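Local coordinates for solute-binding periplasmic protein of iron/siderophore ABC transporter (Yersinia pestis, PDB 6B2Y) that probably binds chelated iron in the periplasm and hands it to an ABC transporter for uptake into the cell, at residues N191-N199 and T363-F371. Sequence-based numbering, arbitrary orientation.
Sequences NYINFYQDN and TMDSLYSQF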
ATOM      1  N   ASN A 191      15.636  -0.301  12.005  1.00 18.53           N
ATOM      2  CA  ASN A 191      14.953   0.861  12.569  1.00 19.13           C
ATOM      3  C   ASN A 191      13.490   0.883  12.152  1.00 20.76           C
ATOM      4  O   ASN A 191      12.601   1.127  12.980  1.00 18.89           O
ATOM      5  CB  ASN A 191      15.650   2.160  12.130  1.00 23.93           C
ATOM      6  CG  ASN A 191      17.045   2.304  12.713  1.00 29.94           C
ATOM      7  OD1 ASN A 191      17.393   1.627  13.692  1.00 28.00           O
ATOM      8  ND2 ASN A 191      17.861   3.170  12.105  1.00 27.89           N
ATOM      9  N   TYR A 192      13.206   0.602  10.877  1.00 19.30           N
ATOM     10  CA  TYR A 192      11.813   0.638  10.455  1.00 18.60           C
ATOM     11  C   TYR A 192      11.009  -0.520  11.063  1.00 17.27           C
ATOM     12  O   TYR A 192       9.858  -0.330  11.479  1.00 20.82           O
ATOM     13  CB  TYR A 192      11.690   0.648   8.927  1.00 19.80           C
ATOM     14  CG  TYR A 192      10.253   0.911   8.560  1.00 18.70           C
ATOM     15  CD1 TYR A 192       9.715   2.192   8.649  1.00 19.32           C
ATOM     16  CD2 TYR A 192       9.391  -0.143   8.241  1.00 16.95           C
ATOM     17  CE1 TYR A 192       8.393   2.429   8.372  1.00 19.84           C
ATOM     18  CE2 TYR A 192       8.061   0.085   7.966  1.00 17.69           C
ATOM     19  CZ  TYR A 192       7.562   1.364   8.034  1.00 19.00           C
ATOM     20  OH  TYR A 192       6.239   1.594   7.764  1.00 18.48           O
ATOM     21  N   ILE A 193      11.606  -1.716  11.154  1.00 15.94           N
ATOM     22  CA  ILE A 193      10.891  -2.867  11.717  1.00 18.49           C
ATOM     23  C   ILE A 193      10.444  -2.569  13.138  1.00 19.17           C
ATOM     24  O   ILE A 193       9.299  -2.848  13.522  1.00 19.02           O
ATOM     25  CB  ILE A 193      11.777  -4.123  11.655  1.00 19.07           C
ATOM     26  CG1 ILE A 193      11.827  -4.665  10.230  1.00 16.02           C
ATOM     27  CG2 ILE A 193      11.307  -5.193  12.653  1.00 17.18           C
ATOM     28  CD1 ILE A 193      13.117  -5.458   9.955  1.00 18.44           C
ATOM     29  N   ASN A 194      11.337  -1.980  13.931  1.00 18.21           N
ATOM     30  CA  ASN A 194      10.997  -1.595  15.296  1.00 20.65           C
ATOM     31  C   ASN A 194       9.908  -0.526  15.321  1.00 20.15           C
ATOM     32  O   ASN A 194       8.979  -0.608  16.126  1.00 21.88           O
ATOM     33  CB  ASN A 194      12.260  -1.111  16.017  1.00 19.15           C
ATOM     34  CG  ASN A 194      13.131  -2.264  16.487  1.00 24.73           C
ATOM     35  OD1 ASN A 194      12.638  -3.364  16.659  1.00 24.03           O
ATOM     36  ND2 ASN A 194      14.422  -2.019  16.688  1.00 29.38           N
ATOM     37  N   PHE A 195      10.003   0.488  14.444  1.00 18.48           N
ATOM     38  CA  PHE A 195       8.974   1.532  14.403  1.00 19.87           C
ATOM     39  C   PHE A 195       7.619   0.958  14.016  1.00 18.92           C
ATOM     40  O   PHE A 195       6.585   1.309  14.592  1.00 17.26           O
ATOM     41  CB  PHE A 195       9.397   2.632  13.420  1.00 17.05           C
ATOM     42  CG  PHE A 195       8.305   3.626  13.095  1.00 19.40           C
ATOM     43  CD1 PHE A 195       8.098   4.737  13.905  1.00 25.77           C
ATOM     44  CD2 PHE A 195       7.497   3.456  11.977  1.00 19.77           C
ATOM     45  CE1 PHE A 195       7.091   5.670  13.599  1.00 26.87           C
ATOM     46  CE2 PHE A 195       6.501   4.371  11.666  1.00 26.75           C
ATOM     47  CZ  PHE A 195       6.296   5.486  12.480  1.00 26.88           C
ATOM     48  N   TYR A 196       7.606   0.061  13.043  1.00 19.57           N
ATOM     49  CA  TYR A 196       6.354  -0.531  12.597  1.00 19.38           C
ATOM     50  C   TYR A 196       5.740  -1.409  13.686  1.00 18.40           C
ATOM     51  O   TYR A 196       4.553  -1.279  14.012  1.00 18.92           O
ATOM     52  CB  TYR A 196       6.635  -1.340  11.334  1.00 16.87           C
ATOM     53  CG  TYR A 196       5.456  -2.006  10.675  1.00 19.25           C
ATOM     54  CD1 TYR A 196       4.929  -3.205  11.183  1.00 19.71           C
ATOM     55  CD2 TYR A 196       4.905  -1.481   9.514  1.00 15.92           C
ATOM     56  CE1 TYR A 196       3.875  -3.837  10.571  1.00 18.82           C
ATOM     57  CE2 TYR A 196       3.849  -2.103   8.896  1.00 20.08           C
ATOM     58  CZ  TYR A 196       3.339  -3.282   9.422  1.00 18.98           C
ATOM     59  OH  TYR A 196       2.290  -3.918   8.812  1.00 18.30           O
ATOM     60  N   GLN A 197       6.538  -2.318  14.256  1.00 20.47           N
ATOM     61  CA  GLN A 197       6.000  -3.224  15.263  1.00 19.01           C
ATOM     62  C   GLN A 197       5.487  -2.456  16.476  1.00 19.87           C
ATOM     63  O   GLN A 197       4.424  -2.781  17.014  1.00 22.10           O
ATOM     64  CB  GLN A 197       7.055  -4.244  15.685  1.00 21.08           C
ATOM     65  CG  GLN A 197       6.453  -5.360  16.531  1.00 22.58           C
ATOM     66  CD  GLN A 197       5.539  -6.270  15.722  1.00 27.61           C
ATOM     67  OE1 GLN A 197       6.010  -7.108  14.950  1.00 25.34           O
ATOM     68  NE2 GLN A 197       4.230  -6.088  15.869  1.00 24.89           N
ATOM     69  N   ASP A 198       6.220  -1.428  16.904  1.00 21.62           N
ATOM     70  CA  ASP A 198       5.754  -0.585  18.006  1.00 23.50           C
ATOM     71  C   ASP A 198       4.402   0.031  17.689  1.00 22.70           C
ATOM     72  O   ASP A 198       3.505   0.060  18.539  1.00 21.88           O
ATOM     73  CB  ASP A 198       6.770   0.511  18.298  1.00 27.08           C
ATOM     74  CG  ASP A 198       7.938  -0.003  19.106  1.00 33.78           C
ATOM     75  OD1 ASP A 198       7.870  -1.181  19.512  1.00 40.44           O
ATOM     76  OD2 ASP A 198       8.901   0.758  19.333  1.00 41.38           O
ATOM     77  N   ASN A 199       4.232   0.508  16.462  1.00 20.49           N
ATOM     78  CA  ASN A 199       2.978   1.161  16.118  1.00 20.70           C
ATOM     79  C   ASN A 199       1.852   0.191  15.803  1.00 23.10           C
ATOM     80  O   ASN A 199       0.687   0.574  15.940  1.00 21.94           O
ATOM     81  CB  ASN A 199       3.212   2.150  14.977  1.00 20.77           C
ATOM     82  CG  ASN A 199       3.722   3.474  15.503  1.00 23.86           C
ATOM     83  OD1 ASN A 199       2.962   4.228  16.091  1.00 22.96           O
ATOM     84  ND2 ASN A 199       5.019   3.710  15.387  1.00 22.95           N
ATOM     85  N   THR A 363       1.596   9.476  13.780  1.00 27.00           N
ATOM     86  CA  THR A 363       2.398   8.343  13.321  1.00 23.56           C
ATOM     87  C   THR A 363       3.008   8.629  11.958  1.00 24.22           C
ATOM     88  O   THR A 363       4.196   8.367  11.729  1.00 24.93           O
ATOM     89  CB  THR A 363       1.545   7.081  13.260  1.00 24.12           C
ATOM     90  OG1 THR A 363       0.958   6.851  14.544  1.00 23.96           O
ATOM     91  CG2 THR A 363       2.391   5.876  12.863  1.00 23.37           C
ATOM     92  N   MET A 364       2.207   9.187  11.047  1.00 26.67           N
ATOM     93  CA  MET A 364       2.714   9.525   9.724  1.00 25.36           C
ATOM     94  C   MET A 364       3.783  10.614   9.801  1.00 26.74           C
ATOM     95  O   MET A 364       4.813  10.523   9.125  1.00 23.24           O
ATOM     96  CB  MET A 364       1.553   9.942   8.825  1.00 22.92           C
ATOM     97  CG  MET A 364       2.003  10.425   7.485  1.00 29.13           C
ATOM     98  SD  MET A 364       0.641  11.192   6.650  1.00 50.61           S
ATOM     99  CE  MET A 364       0.214   9.948   5.526  1.00 34.09           C
ATOM    100  N   ASP A 365       3.582  11.623  10.658  1.00 28.07           N
ATOM    101  CA  ASP A 365       4.625  12.624  10.889  1.00 29.27           C
ATOM    102  C   ASP A 365       5.936  11.978  11.320  1.00 29.10           C
ATOM    103  O   ASP A 365       7.015  12.360  10.845  1.00 27.13           O
ATOM    104  CB  ASP A 365       4.168  13.628  11.951  1.00 33.17           C
ATOM    105  CG  ASP A 365       3.275  14.711  11.387  1.00 36.98           C
ATOM    106  OD1 ASP A 365       3.210  14.852  10.151  1.00 34.25           O
ATOM    107  OD2 ASP A 365       2.631  15.421  12.183  1.00 41.42           O
ATOM    108  N   SER A 366       5.862  10.986  12.216  1.00 28.27           N
ATOM    109  CA  SER A 366       7.069  10.324  12.696  1.00 25.28           C
ATOM    110  C   SER A 366       7.718   9.492  11.598  1.00 26.07           C
ATOM    111  O   SER A 366       8.946   9.499  11.449  1.00 27.22           O
ATOM    112  CB  SER A 366       6.745   9.451  13.912  1.00 27.58           C
ATOM    113  OG  SER A 366       6.178  10.247  14.947  1.00 33.79           O
ATOM    114  N   LEU A 367       6.909   8.754  10.838  1.00 25.43           N
ATOM    115  CA  LEU A 367       7.439   7.960   9.737  1.00 24.39           C
ATOM    116  C   LEU A 367       8.245   8.841   8.788  1.00 23.50           C
ATOM    117  O   LEU A 367       9.373   8.509   8.418  1.00 24.43           O
ATOM    118  CB  LEU A 367       6.285   7.269   9.004  1.00 26.21           C
ATOM    119  CG  LEU A 367       6.577   6.139   7.992  1.00 23.37           C
ATOM    120  CD1 LEU A 367       5.336   5.276   7.828  1.00 20.77           C
ATOM    121  CD2 LEU A 367       7.015   6.661   6.620  1.00 24.68           C
ATOM    122  N   TYR A 368       7.681   9.985   8.401  1.00 26.82           N
ATOM    123  CA  TYR A 368       8.355  10.853   7.438  1.00 24.32           C
ATOM    124  C   TYR A 368       9.624  11.459   8.029  1.00 24.88           C
ATOM    125  O   TYR A 368      10.685  11.444   7.395  1.00 26.02           O
ATOM    126  CB  TYR A 368       7.391  11.941   6.969  1.00 24.60           C
ATOM    127  CG  TYR A 368       6.494  11.471   5.849  1.00 25.58           C
ATOM    128  CD1 TYR A 368       5.544  10.477   6.068  1.00 26.89           C
ATOM    129  CD2 TYR A 368       6.592  12.017   4.569  1.00 29.79           C
ATOM    130  CE1 TYR A 368       4.726  10.024   5.046  1.00 25.11           C
ATOM    131  CE2 TYR A 368       5.760  11.578   3.536  1.00 25.86           C
ATOM    132  CZ  TYR A 368       4.829  10.579   3.785  1.00 31.41           C
ATOM    133  OH  TYR A 368       4.002  10.123   2.775  1.00 32.06           O
ATOM    134  N   SER A 369       9.542  12.003   9.248  1.00 28.71           N
ATOM    135  CA  SER A 369      10.720  12.664   9.803  1.00 29.72           C
ATOM    136  C   SER A 369      11.851  11.677  10.070  1.00 28.26           C
ATOM    137  O   SER A 369      13.026  12.026   9.908  1.00 27.24           O
ATOM    138  CB  SER A 369      10.353  13.427  11.080  1.00 31.05           C
ATOM    139  OG  SER A 369       9.495  12.671  11.915  1.00 36.23           O
ATOM    140  N   GLN A 370      11.529  10.432  10.433  1.00 26.13           N
ATOM    141  CA  GLN A 370      12.575   9.474  10.751  1.00 25.77           C
ATOM    142  C   GLN A 370      13.172   8.805   9.517  1.00 26.85           C
ATOM    143  O   GLN A 370      14.346   8.429   9.543  1.00 28.11           O
ATOM    144  CB  GLN A 370      12.038   8.390  11.693  1.00 27.01           C
ATOM    145  CG  GLN A 370      11.932   8.835  13.139  1.00 31.80           C
ATOM    146  CD  GLN A 370      11.167   7.847  13.977  1.00 34.11           C
ATOM    147  OE1 GLN A 370      10.082   8.150  14.473  1.00 39.90           O
ATOM    148  NE2 GLN A 370      11.714   6.649  14.122  1.00 38.69           N
ATOM    149  N   PHE A 371      12.385   8.602   8.452  1.00 24.26           N
ATOM    150  CA  PHE A 371      12.822   7.740   7.359  1.00 22.25           C
ATOM    151  C   PHE A 371      12.849   8.392   5.982  1.00 20.56           C
ATOM    152  O   PHE A 371      13.548   7.879   5.101  1.00 25.78           O
ATOM    153  CB  PHE A 371      11.936   6.482   7.295  1.00 22.70           C
ATOM    154  CG  PHE A 371      11.929   5.700   8.572  1.00 22.66           C
ATOM    155  CD1 PHE A 371      13.022   4.927   8.920  1.00 28.00           C
ATOM    156  CD2 PHE A 371      10.855   5.760   9.434  1.00 23.04           C
ATOM    157  CE1 PHE A 371      13.033   4.212  10.115  1.00 25.57           C
ATOM    158  CE2 PHE A 371      10.863   5.054  10.627  1.00 21.97           C
ATOM    159  CZ  PHE A 371      11.958   4.294  10.969  1.00 24.51           C
TER
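The helical segments 191-199 and 363-371 run nearly antiparallel, their axes 11.6 Å apart, and by nearest CA atoms the register pairs Tyr-192 with Phe-371, Phe-195 with Leu-367 and Asn-199 with Thr-363. Phe-195 is the knob of a knobs-into-holes contact, among Ser-366, Leu-367, Gln-370 and Phe-371. With CG anti to the backbone N (chi1 169°), its ring extends across to the other helix. There Phe-195 CZ lies 3.6 Å from Thr-363 O, which meets the ring edge near its plane. The amide of Gln-370 stands almost perpendicular to this ring.

Phe-371 meets two aromatic rings in different ways. Its edge points at the face of Phe-195, with CE2 3.8 Å from Phe-195 CG. One face of Phe-371 receives the edge of Tyr-192, whose CD1 lies 3.7 Å from the same CE2. Both pairs are T-shaped, with planes 65° and 76° apart. The Tyr-192 ring also reaches Leu-367, CE1 to CG 4.1 Å, and its hydroxyl is hydrogen-bonded to Pro-337 O.

At the other end, the Asn-199 amide packs against the methyl of Thr-363, CG to CG2 3.8 Å. Asn-199 ND2 turns back to donate to Phe-195 O, at 3.0 Å, while OD1 is hydrogen-bonded to Lys-202 NZ. The Phe-195 carbonyl also accepts from Asn-199 N, on the opposite face of its plane. Gln-344 links the two helices, bonding Thr-363 OG1 and Asn-199 O.

This antiparallel helix pair, with its aromatic cluster, joins the chain's last helix, 360-371, to helix 186-207. The latter lies between the two sheets in sequence, consistent with the interdomain backbone helix of helical-hinge periplasmic binding proteins.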